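Local coordinates for Nrps/pks (Streptomyces albus, PDB 4OPE), which probably catalyses decarboxylative chain-extending condensation as a ketosynthase domain of the "AT-less" type I polyketide synthase that makes oxazolomycin, at residues E322-G325 / L326-F330; Q287-L290 / I291-L295; L386-A390 / T391-L395. One frame throughout, in Å; residues are numbered along the deposited sequence.

Interaction 1 (E322-G325 / L326-F330); sequences EITG and LVRAF
Glu322 and Leu326 are joined by the first of four consecutive i to i+4 backbone bonds that hold the last two turns of helix 318-329: Leu326 N donates to Glu322 O at 3.1 Å. The straightest follows, Val327 N to Ile323 O at 3.0 Å with an N-H...O angle of 175°. Arg328 N then reaches Thr324 O and Ala329 N reaches Gly325 O, each at 2.9 Å, the last bond the most bent at 136°. All four carbonyls of 322-325 thus have a donor. Side chains add apolar cover to these acceptors. Val327 CG2, set beside its own backbone N, lies 3.4 Å from Ile323 O, and Arg328 CG lies 3.2 Å from Thr324 O before the guanidinium leads away. Ile323 and Leu326 cross obliquely, their CD1 atoms 4.1 Å apart. Two polar side chains find their partners outside 322-330: Thr324 OG1 bonds to Pro320 O one turn back, while the buried carboxylate of Glu322 takes the backbone N-H groups of His311 and Gly312, one on each oxygen. Helix 318-329 is the crossover between parallel strands 308-309 and 340-343, and Leu326 and Ala329 face Ile291 of helix 284-298, while Glu322 reaches strand 416-422.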
loop_
_atom_site.group_PDB
_atom_site.type_symbol
_atom_site.label_atom_id
_atom_site.label_comp_id
_atom_site.label_asym_id
_atom_site.label_seq_id
_atom_site.Cartn_x
_atom_site.Cartn_y
_atom_site.Cartn_z
ATOM N N GLU A 322 -23.111 10.645 -2.845
ATOM C CA GLU A 322 -22.138 11.127 -3.819
ATOM C C GLU A 322 -22.588 12.463 -4.406
ATOM O O GLU A 322 -21.803 13.404 -4.553
ATOM C CB GLU A 322 -21.917 10.109 -4.919
ATOM C CG GLU A 322 -20.849 10.528 -5.915
ATOM C CD GLU A 322 -20.274 9.384 -6.780
ATOM O OE1 GLU A 322 -20.856 8.264 -6.823
ATOM O OE2 GLU A 322 -19.201 9.621 -7.424
ATOM N N ILE A 323 -23.867 12.570 -4.691
ATOM C CA ILE A 323 -24.351 13.817 -5.222
ATOM C C ILE A 323 -24.253 14.957 -4.198
ATOM O O ILE A 323 -23.885 16.089 -4.522
ATOM C CB ILE A 323 -25.773 13.683 -5.773
ATOM C CG1 ILE A 323 -25.838 12.600 -6.841
ATOM C CG2 ILE A 323 -26.190 14.985 -6.400
ATOM C CD1 ILE A 323 -24.886 12.815 -8.011
ATOM N N THR A 324 -24.567 14.668 -2.961
ATOM C CA THR A 324 -24.459 15.670 -1.942
ATOM C C THR A 324 -23.027 16.125 -1.768
ATOM O O THR A 324 -22.794 17.291 -1.560
ATOM C CB THR A 324 -24.916 15.090 -0.629
ATOM O OG1 THR A 324 -26.227 14.564 -0.821
ATOM C CG2 THR A 324 -24.903 16.142 0.463
ATOM N N GLY A 325 -22.068 15.205 -1.833
ATOM C CA GLY A 325 -20.648 15.558 -1.750
ATOM C C GLY A 325 -20.269 16.540 -2.842
ATOM O O GLY A 325 -19.601 17.542 -2.578
ATOM N N LEU A 326 -20.716 16.259 -4.062
ATOM C CA LEU A 326 -20.426 17.092 -5.192
ATOM C C LEU A 326 -20.998 18.475 -4.995
ATOM O O LEU A 326 -20.284 19.468 -5.164
ATOM C CB LEU A 326 -20.993 16.489 -6.461
ATOM C CG LEU A 326 -20.237 15.274 -7.012
ATOM C CD1 LEU A 326 -21.122 14.530 -7.968
ATOM C CD2 LEU A 326 -18.988 15.675 -7.753
ATOM N N VAL A 327 -22.268 18.559 -4.612
ATOM C CA VAL A 327 -22.900 19.862 -4.317
ATOM C C VAL A 327 -22.128 20.560 -3.223
ATOM O O VAL A 327 -21.933 21.723 -3.279
ATOM C CB VAL A 327 -24.363 19.724 -3.851
ATOM C CG1 VAL A 327 -24.888 21.047 -3.279
ATOM C CG2 VAL A 327 -25.277 19.206 -4.983
ATOM N N ARG A 328 -21.655 19.853 -2.235
ATOM C CA ARG A 328 -20.843 20.495 -1.222
ATOM C C ARG A 328 -19.541 21.033 -1.762
ATOM O O ARG A 328 -19.064 22.049 -1.289
ATOM C CB ARG A 328 -20.539 19.544 -0.067
ATOM C CG ARG A 328 -21.767 19.199 0.743
ATOM C CD ARG A 328 -21.450 18.484 2.054
ATOM N NE ARG A 328 -20.436 19.254 2.780
ATOM C CZ ARG A 328 -20.657 19.939 3.900
ATOM N NH1 ARG A 328 -21.854 19.929 4.472
ATOM N NH2 ARG A 328 -19.656 20.621 4.458
ATOM N N ALA A 329 -18.949 20.360 -2.737
ATOM C CA ALA A 329 -17.669 20.810 -3.241
ATOM C C ALA A 329 -17.815 22.035 -4.117
ATOM O O ALA A 329 -16.936 22.892 -4.145
ATOM C CB ALA A 329 -16.984 19.695 -4.003
ATOM N N PHE A 330 -18.937 22.105 -4.829
ATOM C CA PHE A 330 -19.273 23.239 -5.718
ATOM C C PHE A 330 -19.918 24.458 -5.045
ATOM O O PHE A 330 -20.254 25.447 -5.711
ATOM C CB PHE A 330 -20.225 22.732 -6.772
ATOM C CG PHE A 330 -19.607 21.785 -7.724
ATOM C CD1 PHE A 330 -18.315 21.308 -7.534
ATOM C CD2 PHE A 330 -20.329 21.354 -8.818
ATOM C CE1 PHE A 330 -17.766 20.442 -8.429
ATOM C CE2 PHE A 330 -19.771 20.487 -9.725
ATOM C CZ PHE A 330 -18.493 20.020 -9.529
#

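Interaction 2 (Q287-L290 / I291-L295); sequences QGVL and IGEAL
Val289 and Glu293, one turn apart on helix 284-298, run side by side and point the same way. Val289 turns CG1 anti to its backbone N (chi1 174°), beside the carbonyl carbon, which brings this methyl to Glu293 OE1, 3.8 Å away. The glutamate chain is extended beyond CG, which carries its carboxylate out alongside the valine methyl. Beneath this pair the backbone is bonded from Glu293 N to Val289 O at 2.9 Å, and Glu293 CB rests 3.4 Å from the same carbonyl oxygen. Ile291 CG1, beside its own backbone N, lies 3.4 Å from Gln287 O, the oxygen that also accepts Ile291 N at 3.0 Å. Leu290 packs on His430 of strand 427-434, and Ala294 sets CB 3.6 Å from Leu290 O, next to the bond made there by its own N. Leu290, Ile291 and Ala294 thus meet the sheet, while Val289 and Glu293 meet the second subunit. There Glu293 OE1 forms a salt bridge with Arg120 of the second subunit; OE2 forms another with Arg297 of its own chain. The carboxylate is probably held by two arginines, one from each subunit, while Val289 packs on the same Arg120 across the dimer interface.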
loop_
_atom_site.group_PDB
_atom_site.type_symbol
_atom_site.label_atom_id
_atom_site.label_comp_id
_atom_site.label_asym_id
_atom_site.label_seq_id
_atom_site.Cartn_x
_atom_site.Cartn_y
_atom_site.Cartn_z
ATOM N N GLN A 287 -16.086 13.811 1.173
ATOM C CA GLN A 287 -16.103 13.809 -0.259
ATOM C C GLN A 287 -16.057 15.225 -0.792
ATOM O O GLN A 287 -15.308 15.545 -1.726
ATOM C CB GLN A 287 -17.354 13.115 -0.775
ATOM C CG GLN A 287 -17.416 11.620 -0.426
ATOM C CD GLN A 287 -18.663 10.897 -0.966
ATOM O OE1 GLN A 287 -19.393 11.417 -1.794
ATOM N NE2 GLN A 287 -18.871 9.675 -0.514
ATOM N N GLY A 288 -16.852 16.086 -0.202
ATOM C CA GLY A 288 -16.854 17.488 -0.579
ATOM C C GLY A 288 -15.500 18.180 -0.441
ATOM O O GLY A 288 -15.039 18.882 -1.375
ATOM N N VAL A 289 -14.869 17.996 0.707
ATOM C CA VAL A 289 -13.555 18.554 0.937
ATOM C C VAL A 289 -12.535 18.073 -0.098
ATOM O O VAL A 289 -11.825 18.874 -0.719
ATOM C CB VAL A 289 -13.042 18.178 2.334
ATOM C CG1 VAL A 289 -11.607 18.642 2.524
ATOM C CG2 VAL A 289 -13.960 18.787 3.388
ATOM N N LEU A 290 -12.480 16.753 -0.283
ATOM C CA LEU A 290 -11.550 16.110 -1.220
ATOM C C LEU A 290 -11.683 16.710 -2.620
ATOM O O LEU A 290 -10.709 17.185 -3.189
ATOM C CB LEU A 290 -11.857 14.632 -1.263
ATOM C CG LEU A 290 -11.063 13.820 -2.271
ATOM C CD1 LEU A 290 -9.662 13.555 -1.756
ATOM C CD2 LEU A 290 -11.764 12.518 -2.602
ATOM N N ILE A 291 -12.897 16.703 -3.157
ATOM C CA ILE A 291 -13.130 17.199 -4.490
ATOM C C ILE A 291 -12.803 18.701 -4.616
ATOM O O ILE A 291 -12.240 19.150 -5.625
ATOM C CB ILE A 291 -14.595 16.927 -4.912
ATOM C CG1 ILE A 291 -14.819 15.421 -5.106
ATOM C CG2 ILE A 291 -14.918 17.582 -6.227
ATOM C CD1 ILE A 291 -16.264 14.983 -5.249
ATOM N N GLY A 292 -13.147 19.467 -3.582
ATOM C CA GLY A 292 -12.882 20.888 -3.549
ATOM C C GLY A 292 -11.418 21.159 -3.649
ATOM O O GLY A 292 -10.976 22.010 -4.422
ATOM N N GLU A 293 -10.662 20.397 -2.889
ATOM C CA GLU A 293 -9.218 20.493 -2.880
ATOM C C GLU A 293 -8.645 20.110 -4.238
ATOM O O GLU A 293 -7.850 20.836 -4.819
ATOM C CB GLU A 293 -8.693 19.552 -1.833
ATOM C CG GLU A 293 -7.424 19.974 -1.123
ATOM C CD GLU A 293 -7.193 19.088 0.091
ATOM O OE1 GLU A 293 -8.143 19.008 0.910
ATOM O OE2 GLU A 293 -6.108 18.441 0.194
ATOM N N ALA A 294 -9.047 18.970 -4.759
ATOM C CA ALA A 294 -8.602 18.567 -6.097
ATOM C C ALA A 294 -8.820 19.677 -7.147
ATOM O O ALA A 294 -7.925 19.936 -7.944
ATOM C CB ALA A 294 -9.329 17.309 -6.529
ATOM N N LEU A 295 -9.998 20.313 -7.127
ATOM C CA LEU A 295 -10.301 21.402 -8.043
ATOM C C LEU A 295 -9.349 22.583 -7.856
ATOM O O LEU A 295 -8.902 23.193 -8.807
ATOM C CB LEU A 295 -11.725 21.869 -7.856
ATOM C CG LEU A 295 -12.816 20.936 -8.335
ATOM C CD1 LEU A 295 -14.149 21.334 -7.727
ATOM C CD2 LEU A 295 -12.935 20.987 -9.838
#

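Interaction 3 (L386-A390 / T391-L395); sequences LDLDA and TPFRL
The backbone turns through a short 3-10 segment at 388-390, where Thr391 N donates to Leu388 O at 2.6 Å from well above the carbonyl plane, and then extends into strand 393-395. Leu388 O also accepts the hydroxyl of Thr391, OG1 to O 2.5 Å, a length too short to be read closely at this resolution. With chi1 at 82°, Thr391 OG1 sits between its own backbone N and carbonyl carbon, close enough to the chain to accept Phe393 N as well, at 3.1 Å. This is an ST turn, and it leads into the outermost strand on this side of the sheet within the chain, beside strand 340-343. Leu388 CD2 approaches Phe393 CB at 3.8 Å, the two side chains crossing at about a right angle, and both reach helix 318-329, Leu388 at Ile323 and Phe393 at Leu326. Arg394 bends at chi2 (-67°) and folds back over the turn, where its NH1 donates to Thr391 O at 2.6 Å and to Phe393 O at 2.8 Å. A leucine in its place would probably leave both carbonyls without this donor and let the turn move more freely against the strand.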
loop_
_atom_site.group_PDB
_atom_site.type_symbol
_atom_site.label_atom_id
_atom_site.label_comp_id
_atom_site.label_asym_id
_atom_site.label_seq_id
_atom_site.Cartn_x
_atom_site.Cartn_y
_atom_site.Cartn_z
ATOM N N LEU A 386 -32.108 11.771 -5.604
ATOM C CA LEU A 386 -30.841 12.515 -5.809
ATOM C C LEU A 386 -31.079 13.983 -6.014
ATOM O O LEU A 386 -30.208 14.812 -5.675
ATOM C CB LEU A 386 -30.128 12.057 -7.060
ATOM C CG LEU A 386 -29.864 10.581 -7.243
ATOM C CD1 LEU A 386 -29.411 10.367 -8.672
ATOM C CD2 LEU A 386 -28.839 10.103 -6.228
ATOM N N ASP A 387 -32.222 14.269 -6.660
ATOM C CA ASP A 387 -32.615 15.621 -7.041
ATOM C C ASP A 387 -31.590 16.281 -7.965
ATOM O O ASP A 387 -31.231 17.442 -7.779
ATOM C CB ASP A 387 -32.851 16.481 -5.781
ATOM C CG ASP A 387 -33.671 17.746 -6.071
ATOM O OD1 ASP A 387 -34.572 17.704 -6.959
ATOM O OD2 ASP A 387 -33.397 18.777 -5.403
ATOM N N LEU A 388 -31.134 15.525 -8.965
ATOM C CA LEU A 388 -30.097 15.985 -9.898
ATOM C C LEU A 388 -30.358 17.317 -10.570
ATOM O O LEU A 388 -29.428 18.069 -10.868
ATOM C CB LEU A 388 -29.930 14.978 -11.013
ATOM C CG LEU A 388 -28.917 13.874 -10.764
ATOM C CD1 LEU A 388 -28.784 13.077 -12.047
ATOM C CD2 LEU A 388 -27.573 14.422 -10.321
ATOM N N ASP A 389 -31.634 17.597 -10.793
ATOM C CA ASP A 389 -32.068 18.675 -11.666
ATOM C C ASP A 389 -31.788 20.008 -11.010
ATOM O O ASP A 389 -31.584 21.021 -11.688
ATOM C CB ASP A 389 -33.557 18.492 -11.980
ATOM C CG ASP A 389 -33.954 16.996 -12.103
ATOM O OD1 ASP A 389 -33.969 16.292 -11.055
ATOM O OD2 ASP A 389 -34.211 16.524 -13.238
ATOM N N ALA A 390 -31.724 19.979 -9.680
ATOM C CA ALA A 390 -31.219 21.107 -8.881
ATOM C C ALA A 390 -29.690 21.300 -8.981
ATOM O O ALA A 390 -29.123 22.277 -8.463
ATOM C CB ALA A 390 -31.610 20.892 -7.429
ATOM N N THR A 391 -29.039 20.343 -9.639
ATOM C CA THR A 391 -27.595 20.325 -9.779
ATOM C C THR A 391 -27.233 20.465 -11.252
ATOM O O THR A 391 -28.100 20.355 -12.144
ATOM C CB THR A 391 -26.955 19.021 -9.213
ATOM O OG1 THR A 391 -27.039 17.957 -10.172
ATOM C CG2 THR A 391 -27.663 18.597 -7.947
ATOM N N PRO A 392 -25.946 20.693 -11.496
ATOM C CA PRO A 392 -25.418 20.764 -12.824
ATOM C C PRO A 392 -25.390 19.424 -13.568
ATOM O O PRO A 392 -25.262 19.424 -14.790
ATOM C CB PRO A 392 -23.989 21.250 -12.589
ATOM C CG PRO A 392 -24.055 21.976 -11.306
ATOM C CD PRO A 392 -24.983 21.164 -10.496
ATOM N N PHE A 393 -25.517 18.316 -12.858
ATOM C CA PHE A 393 -25.180 17.015 -13.416
ATOM C C PHE A 393 -26.308 16.426 -14.204
ATOM O O PHE A 393 -27.413 16.502 -13.805
ATOM C CB PHE A 393 -24.745 16.040 -12.298
ATOM C CG PHE A 393 -23.687 16.624 -11.411
ATOM C CD1 PHE A 393 -22.388 16.759 -11.864
ATOM C CD2 PHE A 393 -24.006 17.114 -10.171
ATOM C CE1 PHE A 393 -21.416 17.344 -11.083
ATOM C CE2 PHE A 393 -23.044 17.720 -9.389
ATOM C CZ PHE A 393 -21.742 17.835 -9.844
ATOM N N ARG A 394 -26.006 15.822 -15.330
ATOM C CA ARG A 394 -26.988 15.065 -16.083
ATOM C C ARG A 394 -26.391 13.714 -16.447
ATOM O O ARG A 394 -25.268 13.613 -16.925
ATOM C CB ARG A 394 -27.424 15.811 -17.360
ATOM C CG ARG A 394 -28.072 17.169 -17.104
ATOM C CD ARG A 394 -29.445 17.138 -16.391
ATOM N NE ARG A 394 -29.925 18.515 -16.149
ATOM C CZ ARG A 394 -29.744 19.240 -15.034
ATOM N NH1 ARG A 394 -29.143 18.755 -13.946
ATOM N NH2 ARG A 394 -30.198 20.482 -15.010
ATOM N N LEU A 395 -27.155 12.681 -16.184
ATOM C CA LEU A 395 -26.709 11.367 -16.422
ATOM C C LEU A 395 -26.556 11.242 -17.918
ATOM O O LEU A 395 -27.384 11.634 -18.662
ATOM C CB LEU A 395 -27.684 10.357 -15.827
ATOM C CG LEU A 395 -27.191 9.038 -15.241
ATOM C CD1 LEU A 395 -27.464 7.936 -16.228
ATOM C CD2 LEU A 395 -25.723 9.007 -14.831
#

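Along the chain the order is interaction 2, interaction 1, interaction 3, and in space interaction 1 stands in the middle. Its centre lies 9 Å from that of interaction 2 and 11 Å from that of interaction 3, whereas the outer two are 18 Å apart and do not touch. Helix 318-329 thus packs against helix 284-298 through Leu326 CD2 and Ile291 CD1, 3.8 Å apart, and against the turn before strand 393-395 through Val327 CG2 and Thr391 CG2, at 3.9 Å. Phe330 and Phe393 pack together as well. In this thiolase-type ketosynthase the three contacts form a continuous layer, running from strand 393-395 across two helices to the subunit interface.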